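Local coordinates for protein endo alpha-1,4 polygalactosaminidase (Neosartorya fumigata, PDB 6OJ1) that cleaves internal alpha-1,4 linkages of galactosamine polymers as a beta/alpha-barrel glycoside hydrolase and disrupts microbial biofilms, at residues 60-64 / 65-69; 99-102 / 103-107; 205-208 / 209-213. One frame throughout, in Å; residues are numbered along the deposited sequence.

Contact 1. Residues 60-64 / 65-69; sequences YDIDL and FINDK
Ile62 meets Asn67 where strand 59-63 of the barrel runs out into the loop before helix 69-77. The CD1 methyl of Ile62 lies 3.7 Å from CG of Asn67, so an apolar branch lies against the amide carbon. CB of Ile62 also approaches ND2 of Asn67. Next comes Asp63, which takes most of the polar load. Its CG stands anti to the backbone N (chi1 -174°), and this carries the carboxylate forward over the turn. There OD2 of Asp63 accepts from N of Phe65 at 2.9 Å and from N of Ile66 at 3.0 Å. The bond to Phe65 closes an Asx turn and reaches the oxygen from above the carboxylate plane. The bond to Ile66 is straighter (153°) and uses the anti lone pair. CG1 of Ile66 passes 3.6 Å from CB of Asp63, the two side chains crossing at about a right angle. The backbone O of Asp63 receives ND2 of Asn67 at 2.9 Å. This bond is nearly linear (173°), on a carbonyl lone pair and in the amide plane. A water accepts from both N of Asp63 and ND2 of Asn67. The other amide end, OD1 of Asn67, takes N of Leu50, which fixes the flip of the group. Leu64 turns its side chain to Met136 and Ala137 of helix 124-140, while its O and that of Asn67 share NZ of Lys140. OD1 of Asp63 pairs with Arg95. Two backbone N-H groups and Arg95 should together favour an ionised Asp63 and hold its carboxylate in one orientation.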
ATOM      1  N   TYR A  60       9.374   2.343   6.989  1.00 22.36           N
ATOM      2  CA  TYR A  60       9.234   3.296   5.893  1.00 19.07           C
ATOM      3  C   TYR A  60       8.635   2.584   4.693  1.00 22.10           C
ATOM      4  O   TYR A  60       9.150   1.547   4.281  1.00 20.68           O
ATOM      5  CB  TYR A  60      10.589   3.898   5.490  1.00 18.73           C
ATOM      6  CG  TYR A  60      11.050   5.101   6.307  1.00 17.29           C
ATOM      7  CD1 TYR A  60      11.226   5.014   7.677  1.00 20.11           C
ATOM      8  CD2 TYR A  60      11.332   6.312   5.683  1.00 19.27           C
ATOM      9  CE1 TYR A  60      11.659   6.111   8.415  1.00 26.33           C
ATOM     10  CE2 TYR A  60      11.756   7.406   6.404  1.00 22.23           C
ATOM     11  CZ  TYR A  60      11.921   7.297   7.772  1.00 28.51           C
ATOM     12  OH  TYR A  60      12.358   8.377   8.508  1.00 26.00           O
ATOM     13  N   ASP A  61       7.555   3.144   4.139  1.00 17.40           N
ATOM     14  CA  ASP A  61       6.903   2.641   2.928  1.00 16.58           C
ATOM     15  C   ASP A  61       7.295   3.607   1.806  1.00 20.12           C
ATOM     16  O   ASP A  61       6.949   4.794   1.851  1.00 19.39           O
ATOM     17  CB  ASP A  61       5.388   2.572   3.141  1.00 17.53           C
ATOM     18  CG  ASP A  61       4.632   1.972   1.966  1.00 19.31           C
ATOM     19  OD1 ASP A  61       5.224   1.693   0.905  1.00 19.64           O
ATOM     20  OD2 ASP A  61       3.405   1.772   2.128  1.00 18.55           O
ATOM     21  N   ILE A  62       8.056   3.113   0.824  1.00 14.42           N
ATOM     22  CA  ILE A  62       8.607   3.961  -0.230  1.00 15.84           C
ATOM     23  C   ILE A  62       8.432   3.272  -1.580  1.00 17.51           C
ATOM     24  O   ILE A  62       8.214   2.059  -1.670  1.00 15.49           O
ATOM     25  CB  ILE A  62      10.093   4.289   0.007  1.00 16.49           C
ATOM     26  CG1 ILE A  62      10.922   2.997   0.015  1.00 17.52           C
ATOM     27  CG2 ILE A  62      10.282   5.049   1.343  1.00 20.08           C
ATOM     28  CD1 ILE A  62      12.431   3.217   0.253  1.00 20.21           C
ATOM     29  N   ASP A  63       8.549   4.066  -2.643  1.00 15.00           N
ATOM     30  CA  ASP A  63       8.302   3.552  -3.989  1.00 14.95           C
ATOM     31  C   ASP A  63       9.349   2.525  -4.417  1.00 18.34           C
ATOM     32  O   ASP A  63      10.556   2.739  -4.271  1.00 18.01           O
ATOM     33  CB  ASP A  63       8.254   4.712  -4.984  1.00 14.52           C
ATOM     34  CG  ASP A  63       7.854   4.252  -6.372  1.00 18.07           C
ATOM     35  OD1 ASP A  63       6.629   4.163  -6.641  1.00 17.90           O
ATOM     36  OD2 ASP A  63       8.764   3.936  -7.171  1.00 17.51           O
ATOM     37  N   LEU A  64       8.869   1.398  -4.963  1.00 15.67           N
ATOM     38  CA  LEU A  64       9.742   0.311  -5.396  1.00 13.37           C
ATOM     39  C   LEU A  64      10.717   0.746  -6.485  1.00 14.93           C
ATOM     40  O   LEU A  64      11.887   0.343  -6.480  1.00 19.58           O
ATOM     41  CB  LEU A  64       8.880  -0.854  -5.909  1.00 12.95           C
ATOM     42  CG  LEU A  64       9.637  -1.972  -6.629  1.00 17.88           C
ATOM     43  CD1 LEU A  64      10.614  -2.649  -5.690  1.00 18.51           C
ATOM     44  CD2 LEU A  64       8.615  -2.961  -7.187  1.00 17.95           C
ATOM     45  N   PHE A  65      10.243   1.513  -7.463  1.00 18.58           N
ATOM     46  CA  PHE A  65      11.051   1.749  -8.655  1.00 17.23           C
ATOM     47  C   PHE A  65      12.083   2.841  -8.438  1.00 17.37           C
ATOM     48  O   PHE A  65      13.233   2.693  -8.860  1.00 21.03           O
ATOM     49  CB  PHE A  65      10.162   2.141  -9.833  1.00 18.97           C
ATOM     50  CG  PHE A  65       9.457   0.985 -10.485  1.00 16.96           C
ATOM     51  CD1 PHE A  65      10.107   0.205 -11.438  1.00 18.33           C
ATOM     52  CD2 PHE A  65       8.138   0.708 -10.183  1.00 19.06           C
ATOM     53  CE1 PHE A  65       9.456  -0.848 -12.065  1.00 22.07           C
ATOM     54  CE2 PHE A  65       7.470  -0.354 -10.810  1.00 18.02           C
ATOM     55  CZ  PHE A  65       8.135  -1.134 -11.747  1.00 18.49           C
ATOM     56  N   ILE A  66      11.697   3.942  -7.789  1.00 18.51           N
ATOM     57  CA  ILE A  66      12.552   5.127  -7.811  1.00 18.29           C
ATOM     58  C   ILE A  66      13.544   5.164  -6.663  1.00 26.15           C
ATOM     59  O   ILE A  66      14.372   6.083  -6.608  1.00 26.54           O
ATOM     60  CB  ILE A  66      11.691   6.404  -7.850  1.00 28.34           C
ATOM     61  CG1 ILE A  66      10.911   6.584  -6.556  1.00 25.86           C
ATOM     62  CG2 ILE A  66      10.734   6.342  -9.029  1.00 24.46           C
ATOM     63  CD1 ILE A  66       9.890   7.711  -6.640  1.00 25.77           C
ATOM     64  N   ASN A  67      13.518   4.180  -5.769  1.00 17.87           N
ATOM     65  CA  ASN A  67      14.487   4.087  -4.684  1.00 19.34           C
ATOM     66  C   ASN A  67      15.494   2.978  -4.948  1.00 26.60           C
ATOM     67  O   ASN A  67      15.122   1.883  -5.369  1.00 25.54           O
ATOM     68  CB  ASN A  67      13.771   3.832  -3.372  1.00 16.07           C
ATOM     69  CG  ASN A  67      13.065   5.059  -2.892  1.00 17.06           C
ATOM     70  OD1 ASN A  67      13.715   5.994  -2.420  1.00 20.38           O
ATOM     71  ND2 ASN A  67      11.746   5.088  -3.032  1.00 17.87           N
ATOM     72  N   ASP A  68      16.767   3.252  -4.692  1.00 25.56           N
ATOM     73  CA  ASP A  68      17.789   2.268  -5.004  1.00 30.96           C
ATOM     74  C   ASP A  68      18.118   1.388  -3.797  1.00 24.51           C
ATOM     75  O   ASP A  68      17.701   1.636  -2.658  1.00 26.69           O
ATOM     76  CB  ASP A  68      19.048   2.943  -5.567  1.00 38.01           C
ATOM     77  CG  ASP A  68      19.707   3.919  -4.595  1.00 46.49           C
ATOM     78  OD1 ASP A  68      19.265   4.048  -3.433  1.00 41.70           O
ATOM     79  OD2 ASP A  68      20.691   4.567  -5.014  1.00 53.04           O
ATOM     80  N   LYS A  69      18.860   0.319  -4.089  1.00 29.72           N
ATOM     81  CA  LYS A  69      19.261  -0.651  -3.075  1.00 36.77           C
ATOM     82  C   LYS A  69      19.952   0.026  -1.901  1.00 28.92           C
ATOM     83  O   LYS A  69      19.759  -0.365  -0.743  1.00 33.55           O
ATOM     84  CB  LYS A  69      20.194  -1.685  -3.710  1.00 41.65           C
ATOM     85  CG  LYS A  69      19.985  -3.113  -3.278  1.00 49.78           C
ATOM     86  CD  LYS A  69      21.129  -3.985  -3.792  1.00 54.08           C
ATOM     87  CE  LYS A  69      21.472  -3.660  -5.242  1.00 62.57           C
ATOM     88  NZ  LYS A  69      20.356  -3.968  -6.181  1.00 69.69           N
TER
HETATM   89  O   HOH W   1       9.638   6.968  -2.595  1.00 19.62           O

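Contact 2. Residues 99-102 / 103-107; sequences DKFK and DSDLG. With EDO (1,2-ethanediol), chain G.
A 3-10 turn joins Lys102 to Asp105 and leads the chain into strand 106-109, an outer strand of the small three-stranded antiparallel sheet beside the barrel. N of Asp105 donates to O of Lys102 at 2.9 Å, the i to i+3 bond that closes the turn. The next N-H follows the same pattern, since N of Leu106 donates to O of Asp103 at 3.2 Å. The turn is closed a second time by a side chain. OD2 of Asp105 accepts from N of Lys102 at 2.9 Å, and the bond is almost straight (170°). The donor comes in from above the carboxylate plane, 42° out of it. CG of Asp105 lies beside its own backbone N (chi1 -66°), which swings the carboxylate back over the start of the turn. Lys102 is therefore gripped at both N and O by one residue. The carboxylate has outside partners as well: Ser123 OG binds OD1 and Asn125 ND2 binds OD2, so it ties the turn to the start of helix 124-140. The Lys102 chain runs out extended, and its ammonium does not reach Asp105; it is CB of Lys102 that comes near, 3.6 Å from OD2 of Asp105. On the other side of the backbone, CB of Phe101 meets CD2 of Leu106 at 4.3 Å, a light apolar touch. Both side chains also rest on Leu119 of strand 116-119, and the Phe101 ring packs edge-to-face with Tyr91. Lys100 leads away from the turn to form a salt bridge with Asp132. Its NZ also donates to O2 of a bound 1,2-ethanediol, probably from the crystallisation liquor, at 2.7 Å.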
ATOM      1  N   ASP A  99       6.205  -0.987 -21.004  1.00 19.63           N
ATOM      2  CA  ASP A  99       6.042  -1.592 -22.324  1.00 20.92           C
ATOM      3  C   ASP A  99       5.789  -3.095 -22.265  1.00 20.40           C
ATOM      4  O   ASP A  99       5.492  -3.695 -23.307  1.00 20.86           O
ATOM      5  CB  ASP A  99       7.257  -1.301 -23.183  1.00 21.60           C
ATOM      6  CG  ASP A  99       7.397   0.177 -23.498  1.00 28.32           C
ATOM      7  OD1 ASP A  99       6.427   0.777 -24.012  1.00 31.44           O
ATOM      8  OD2 ASP A  99       8.455   0.744 -23.196  1.00 32.56           O
ATOM      9  N   LYS A 100       5.883  -3.710 -21.085  1.00 19.58           N
ATOM     10  CA  LYS A 100       5.519  -5.122 -20.971  1.00 19.61           C
ATOM     11  C   LYS A 100       4.023  -5.339 -21.109  1.00 21.62           C
ATOM     12  O   LYS A 100       3.591  -6.441 -21.486  1.00 20.10           O
ATOM     13  CB  LYS A 100       5.973  -5.685 -19.627  1.00 16.87           C
ATOM     14  CG  LYS A 100       7.504  -5.703 -19.446  1.00 21.82           C
ATOM     15  CD  LYS A 100       7.866  -6.200 -18.038  1.00 28.08           C
ATOM     16  CE  LYS A 100       9.379  -6.375 -17.858  1.00 34.49           C
ATOM     17  NZ  LYS A 100       9.709  -6.855 -16.474  1.00 27.27           N
ATOM     18  N   PHE A 101       3.219  -4.332 -20.753  1.00 18.95           N
ATOM     19  CA  PHE A 101       1.768  -4.494 -20.752  1.00 19.64           C
ATOM     20  C   PHE A 101       1.210  -4.536 -22.172  1.00 17.90           C
ATOM     21  O   PHE A 101       1.649  -3.795 -23.057  1.00 21.05           O
ATOM     22  CB  PHE A 101       1.111  -3.353 -19.976  1.00 21.33           C
ATOM     23  CG  PHE A 101       1.421  -3.358 -18.516  1.00 21.13           C
ATOM     24  CD1 PHE A 101       2.569  -2.749 -18.032  1.00 23.06           C
ATOM     25  CD2 PHE A 101       0.553  -3.970 -17.618  1.00 20.60           C
ATOM     26  CE1 PHE A 101       2.853  -2.761 -16.668  1.00 21.44           C
ATOM     27  CE2 PHE A 101       0.826  -3.987 -16.255  1.00 20.41           C
ATOM     28  CZ  PHE A 101       1.974  -3.379 -15.781  1.00 21.45           C
ATOM     29  N   LYS A 102       0.229  -5.411 -22.384  1.00 18.55           N
ATOM     30  CA  LYS A 102      -0.433  -5.520 -23.675  1.00 20.00           C
ATOM     31  C   LYS A 102      -1.688  -4.661 -23.694  1.00 19.83           C
ATOM     32  O   LYS A 102      -2.259  -4.345 -22.647  1.00 20.49           O
ATOM     33  CB  LYS A 102      -0.800  -6.978 -23.986  1.00 19.83           C
ATOM     34  CG  LYS A 102       0.407  -7.921 -24.085  1.00 21.94           C
ATOM     35  CD  LYS A 102      -0.098  -9.374 -24.203  1.00 29.48           C
ATOM     36  CE  LYS A 102       1.037 -10.374 -24.391  1.00 35.10           C
ATOM     37  NZ  LYS A 102       0.480 -11.740 -24.649  1.00 28.84           N
ATOM     38  N   ASP A 103      -2.139  -4.323 -24.907  1.00 21.70           N
ATOM     39  CA  ASP A 103      -3.379  -3.568 -25.048  1.00 25.39           C
ATOM     40  C   ASP A 103      -4.525  -4.268 -24.335  1.00 26.98           C
ATOM     41  O   ASP A 103      -5.338  -3.621 -23.666  1.00 24.15           O
ATOM     42  CB  ASP A 103      -3.711  -3.338 -26.528  1.00 24.90           C
ATOM     43  CG  ASP A 103      -3.956  -4.636 -27.307  1.00 27.96           C
ATOM     44  OD1 ASP A 103      -3.541  -5.716 -26.839  1.00 28.35           O
ATOM     45  OD2 ASP A 103      -4.562  -4.567 -28.402  1.00 34.92           O
ATOM     46  N   SER A 104      -4.569  -5.601 -24.414  1.00 24.95           N
ATOM     47  CA  SER A 104      -5.640  -6.366 -23.784  1.00 25.38           C
ATOM     48  C   SER A 104      -5.529  -6.411 -22.265  1.00 24.28           C
ATOM     49  O   SER A 104      -6.480  -6.848 -21.612  1.00 27.62           O
ATOM     50  CB  SER A 104      -5.660  -7.790 -24.357  1.00 24.08           C
ATOM     51  OG  SER A 104      -4.364  -8.372 -24.272  1.00 27.06           O
ATOM     52  N   ASP A 105      -4.418  -5.965 -21.679  1.00 20.21           N
ATOM     53  CA  ASP A 105      -4.322  -5.893 -20.229  1.00 17.57           C
ATOM     54  C   ASP A 105      -5.016  -4.668 -19.650  1.00 20.15           C
ATOM     55  O   ASP A 105      -5.235  -4.624 -18.438  1.00 21.26           O
ATOM     56  CB  ASP A 105      -2.857  -5.857 -19.768  1.00 19.58           C
ATOM     57  CG  ASP A 105      -2.113  -7.141 -20.072  1.00 27.29           C
ATOM     58  OD1 ASP A 105      -2.750  -8.212 -20.044  1.00 22.40           O
ATOM     59  OD2 ASP A 105      -0.898  -7.077 -20.346  1.00 25.27           O
ATOM     60  N   LEU A 106      -5.373  -3.690 -20.475  1.00 21.65           N
ATOM     61  CA  LEU A 106      -5.733  -2.364 -19.988  1.00 24.57           C
ATOM     62  C   LEU A 106      -7.235  -2.140 -20.043  1.00 25.34           C
ATOM     63  O   LEU A 106      -7.881  -2.445 -21.049  1.00 26.32           O
ATOM     64  CB  LEU A 106      -5.036  -1.272 -20.810  1.00 26.50           C
ATOM     65  CG  LEU A 106      -3.510  -1.308 -20.941  1.00 30.44           C
ATOM     66  CD1 LEU A 106      -2.975   0.011 -21.502  1.00 32.18           C
ATOM     67  CD2 LEU A 106      -2.849  -1.633 -19.616  1.00 24.57           C
ATOM     68  N   GLY A 107      -7.776  -1.573 -18.960  1.00 23.41           N
ATOM     69  CA  GLY A 107      -9.160  -1.123 -18.903  1.00 20.17           C
ATOM     70  C   GLY A 107      -9.286   0.394 -18.924  1.00 27.51           C
ATOM     71  O   GLY A 107      -8.521   1.078 -19.611  1.00 24.81           O
TER
HETATM   72  C1  EDO G 417      11.281  -4.972 -13.738  1.00 34.82           C
HETATM   73  O1  EDO G 417      11.280  -3.756 -14.490  1.00 38.93           O
HETATM   74  C2  EDO G 417       9.882  -5.184 -13.192  1.00 32.82           C
HETATM   75  O2  EDO G 417       8.975  -5.438 -14.273  1.00 30.66           O

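Contact 3. Residues 205-208 / 209-213; sequences NEQC and AQYNE. With K (potassium ion), chain H.
The Tyr211 ring meets O of Gln207 obliquely, with CD2 of Tyr211 3.5 Å from that oxygen. One face of the ring is covered by CG of Gln210, 3.8 Å above the plane and over its centre. Gln207 and Gln210 lie side by side and point the same way, their amide planes turned 52° apart. NE2 of Gln207 donates to OE1 of Gln210 at 2.8 Å, tilted 33° from the carbonyl plane. CG of Gln210 is anti to its N (chi1 179°), and the extended chain runs back along Gln207. O of Gln207 takes only weak bonds from N of Gln210 and N of Tyr211. The firm backbone closure is N of Glu213 to O of Cys208, at 3.0 Å and close to linear. N of Cys208 is held by OD1 of Asn205 at 3.0 Å, in plane and on a lone pair. ND2 of Asn205 donates to a water that sits 2.6 Å from OE2 of Glu213, linking strand and loop. Cys208 is further fixed by its disulfide to Cys214. Upstream, OE1 of Glu206 binds a potassium ion at 3.2 Å, and five waters make up the rest of its shell. An Asx motif thus ends strand 202-206 and starts the loop at the C-terminal rim of the barrel, the rim where beta/alpha-barrel enzymes carry their active sites.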
ATOM      1  N   ASN A 205      -4.557   1.479   5.058  1.00 19.02           N
ATOM      2  CA  ASN A 205      -5.859   2.101   4.878  1.00 18.87           C
ATOM      3  C   ASN A 205      -5.718   3.590   4.626  1.00 21.21           C
ATOM      4  O   ASN A 205      -4.941   4.275   5.304  1.00 22.48           O
ATOM      5  CB  ASN A 205      -6.757   1.910   6.087  1.00 22.64           C
ATOM      6  CG  ASN A 205      -8.020   2.718   5.970  1.00 23.36           C
ATOM      7  OD1 ASN A 205      -8.089   3.841   6.450  1.00 24.05           O
ATOM      8  ND2 ASN A 205      -9.003   2.183   5.251  1.00 22.83           N
ATOM      9  N   GLU A 206      -6.499   4.094   3.677  1.00 18.54           N
ATOM     10  CA  GLU A 206      -6.657   5.532   3.486  1.00 20.38           C
ATOM     11  C   GLU A 206      -8.052   5.961   3.923  1.00 23.08           C
ATOM     12  O   GLU A 206      -9.051   5.428   3.435  1.00 23.25           O
ATOM     13  CB  GLU A 206      -6.432   5.913   2.028  1.00 19.12           C
ATOM     14  CG  GLU A 206      -4.995   5.737   1.576  1.00 18.12           C
ATOM     15  CD  GLU A 206      -4.879   5.817   0.082  1.00 23.99           C
ATOM     16  OE1 GLU A 206      -5.540   5.007  -0.606  1.00 19.44           O
ATOM     17  OE2 GLU A 206      -4.140   6.697  -0.406  1.00 23.25           O
ATOM     18  N   GLN A 207      -8.115   6.928   4.838  1.00 19.85           N
ATOM     19  CA  GLN A 207      -9.305   7.743   5.072  1.00 26.66           C
ATOM     20  C   GLN A 207     -10.486   6.994   5.671  1.00 28.93           C
ATOM     21  O   GLN A 207     -11.627   7.439   5.510  1.00 24.40           O
ATOM     22  CB  GLN A 207      -9.763   8.414   3.774  1.00 26.85           C
ATOM     23  CG  GLN A 207      -8.725   9.359   3.182  1.00 30.22           C
ATOM     24  CD  GLN A 207      -9.023   9.688   1.742  1.00 29.77           C
ATOM     25  OE1 GLN A 207      -8.679   8.929   0.837  1.00 40.71           O
ATOM     26  NE2 GLN A 207      -9.668  10.818   1.519  1.00 30.60           N
ATOM     27  N   CYS A 208     -10.279   5.888   6.388  1.00 23.46           N
ATOM     28  CA  CYS A 208     -11.440   5.247   7.002  1.00 23.17           C
ATOM     29  C   CYS A 208     -12.134   6.172   7.996  1.00 27.22           C
ATOM     30  O   CYS A 208     -13.351   6.075   8.189  1.00 30.52           O
ATOM     31  CB  CYS A 208     -11.044   3.940   7.690  1.00 25.71           C
ATOM     32  SG  CYS A 208      -9.966   4.101   9.146  1.00 29.73           S
ATOM     33  N   ALA A 209     -11.382   7.084   8.623  1.00 28.56           N
ATOM     34  CA  ALA A 209     -11.994   7.995   9.586  1.00 33.02           C
ATOM     35  C   ALA A 209     -12.935   8.967   8.891  1.00 37.93           C
ATOM     36  O   ALA A 209     -14.009   9.289   9.414  1.00 40.02           O
ATOM     37  CB  ALA A 209     -10.910   8.750  10.358  1.00 35.34           C
ATOM     38  N   GLN A 210     -12.557   9.419   7.699  1.00 32.76           N
ATOM     39  CA  GLN A 210     -13.357  10.378   6.954  1.00 33.13           C
ATOM     40  C   GLN A 210     -14.671   9.772   6.468  1.00 41.23           C
ATOM     41  O   GLN A 210     -15.672  10.493   6.341  1.00 40.43           O
ATOM     42  CB  GLN A 210     -12.521  10.912   5.786  1.00 33.73           C
ATOM     43  CG  GLN A 210     -13.210  11.911   4.879  1.00 41.52           C
ATOM     44  CD  GLN A 210     -12.316  12.356   3.717  1.00 44.63           C
ATOM     45  OE1 GLN A 210     -11.155  11.947   3.612  1.00 40.88           O
ATOM     46  NE2 GLN A 210     -12.859  13.195   2.845  1.00 43.18           N
ATOM     47  N   TYR A 211     -14.707   8.451   6.236  1.00 35.73           N
ATOM     48  CA  TYR A 211     -15.847   7.798   5.594  1.00 34.22           C
ATOM     49  C   TYR A 211     -16.511   6.735   6.463  1.00 37.97           C
ATOM     50  O   TYR A 211     -17.238   5.883   5.936  1.00 39.39           O
ATOM     51  CB  TYR A 211     -15.416   7.193   4.258  1.00 32.67           C
ATOM     52  CG  TYR A 211     -15.023   8.257   3.269  1.00 43.84           C
ATOM     53  CD1 TYR A 211     -15.959   9.180   2.815  1.00 45.65           C
ATOM     54  CD2 TYR A 211     -13.714   8.364   2.812  1.00 42.84           C
ATOM     55  CE1 TYR A 211     -15.608  10.170   1.923  1.00 49.86           C
ATOM     56  CE2 TYR A 211     -13.355   9.346   1.914  1.00 45.40           C
ATOM     57  CZ  TYR A 211     -14.305  10.249   1.475  1.00 46.14           C
ATOM     58  OH  TYR A 211     -13.950  11.235   0.582  1.00 53.70           O
ATOM     59  N   ASN A 212     -16.294   6.764   7.777  1.00 30.86           N
ATOM     60  CA  ASN A 212     -17.016   5.888   8.699  1.00 33.68           C
ATOM     61  C   ASN A 212     -16.778   4.413   8.397  1.00 39.59           C
ATOM     62  O   ASN A 212     -17.714   3.608   8.431  1.00 32.58           O
ATOM     63  CB  ASN A 212     -18.518   6.184   8.676  1.00 35.14           C
ATOM     64  CG  ASN A 212     -18.949   7.101   9.787  1.00 36.71           C
ATOM     65  OD1 ASN A 212     -19.048   6.683  10.940  1.00 47.50           O
ATOM     66  ND2 ASN A 212     -19.243   8.354   9.445  1.00 42.74           N
ATOM     67  N   GLU A 213     -15.526   4.044   8.103  1.00 31.93           N
ATOM     68  CA  GLU A 213     -15.198   2.648   7.814  1.00 34.58           C
ATOM     69  C   GLU A 213     -14.100   2.054   8.689  1.00 32.52           C
ATOM     70  O   GLU A 213     -13.598   0.976   8.354  1.00 28.40           O
ATOM     71  CB  GLU A 213     -14.748   2.456   6.361  1.00 38.66           C
ATOM     72  CG  GLU A 213     -15.209   3.454   5.353  1.00 52.88           C
ATOM     73  CD  GLU A 213     -14.580   3.176   4.001  1.00 71.40           C
ATOM     74  OE1 GLU A 213     -14.885   2.117   3.412  1.00 79.25           O
ATOM     75  OE2 GLU A 213     -13.755   3.996   3.540  1.00 79.47           O
TER
HETATM   76  K     K H 418      -5.563   6.086  -3.601  1.00 95.07           K
HETATM   77  O   HOH W   2     -11.256   3.775   4.124  1.00 28.15           O
HETATM   78  O   HOH W   3      -2.525   5.544  -2.288  1.00 29.58           O
HETATM   79  O   HOH W   4      -5.009   8.581  -2.597  1.00 41.13           O
HETATM   80  O   HOH W   5      -3.112   5.319  -5.159  1.00 32.59           O
HETATM   81  O   HOH W   6      -7.780   4.976  -4.809  1.00 46.82           O
HETATM   82  O   HOH W   7      -5.415   3.362  -3.841  1.00 29.44           O

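In the fold
Contacts 1 and 3 follow two parallel strands of the same barrel sheet and lie on opposite sides of the chain's centre, with centres about 26 Å apart. Both begin where the chain leaves a strand at its C-terminal end. Their carboxylates look across the middle of the barrel: OD2 of Asp61 is 9.4 Å from OE2 of Glu206, whose other oxygen meets the potassium ion. Contact 2 belongs to the small side sheet, with its centre about 24 Å from that of contact 1 and 32 Å from that of contact 3. Helix 124-140 touches both contacts 1 and 2. The ethanediol held by Lys100 also lies about 4 Å from the Phe65 side chain.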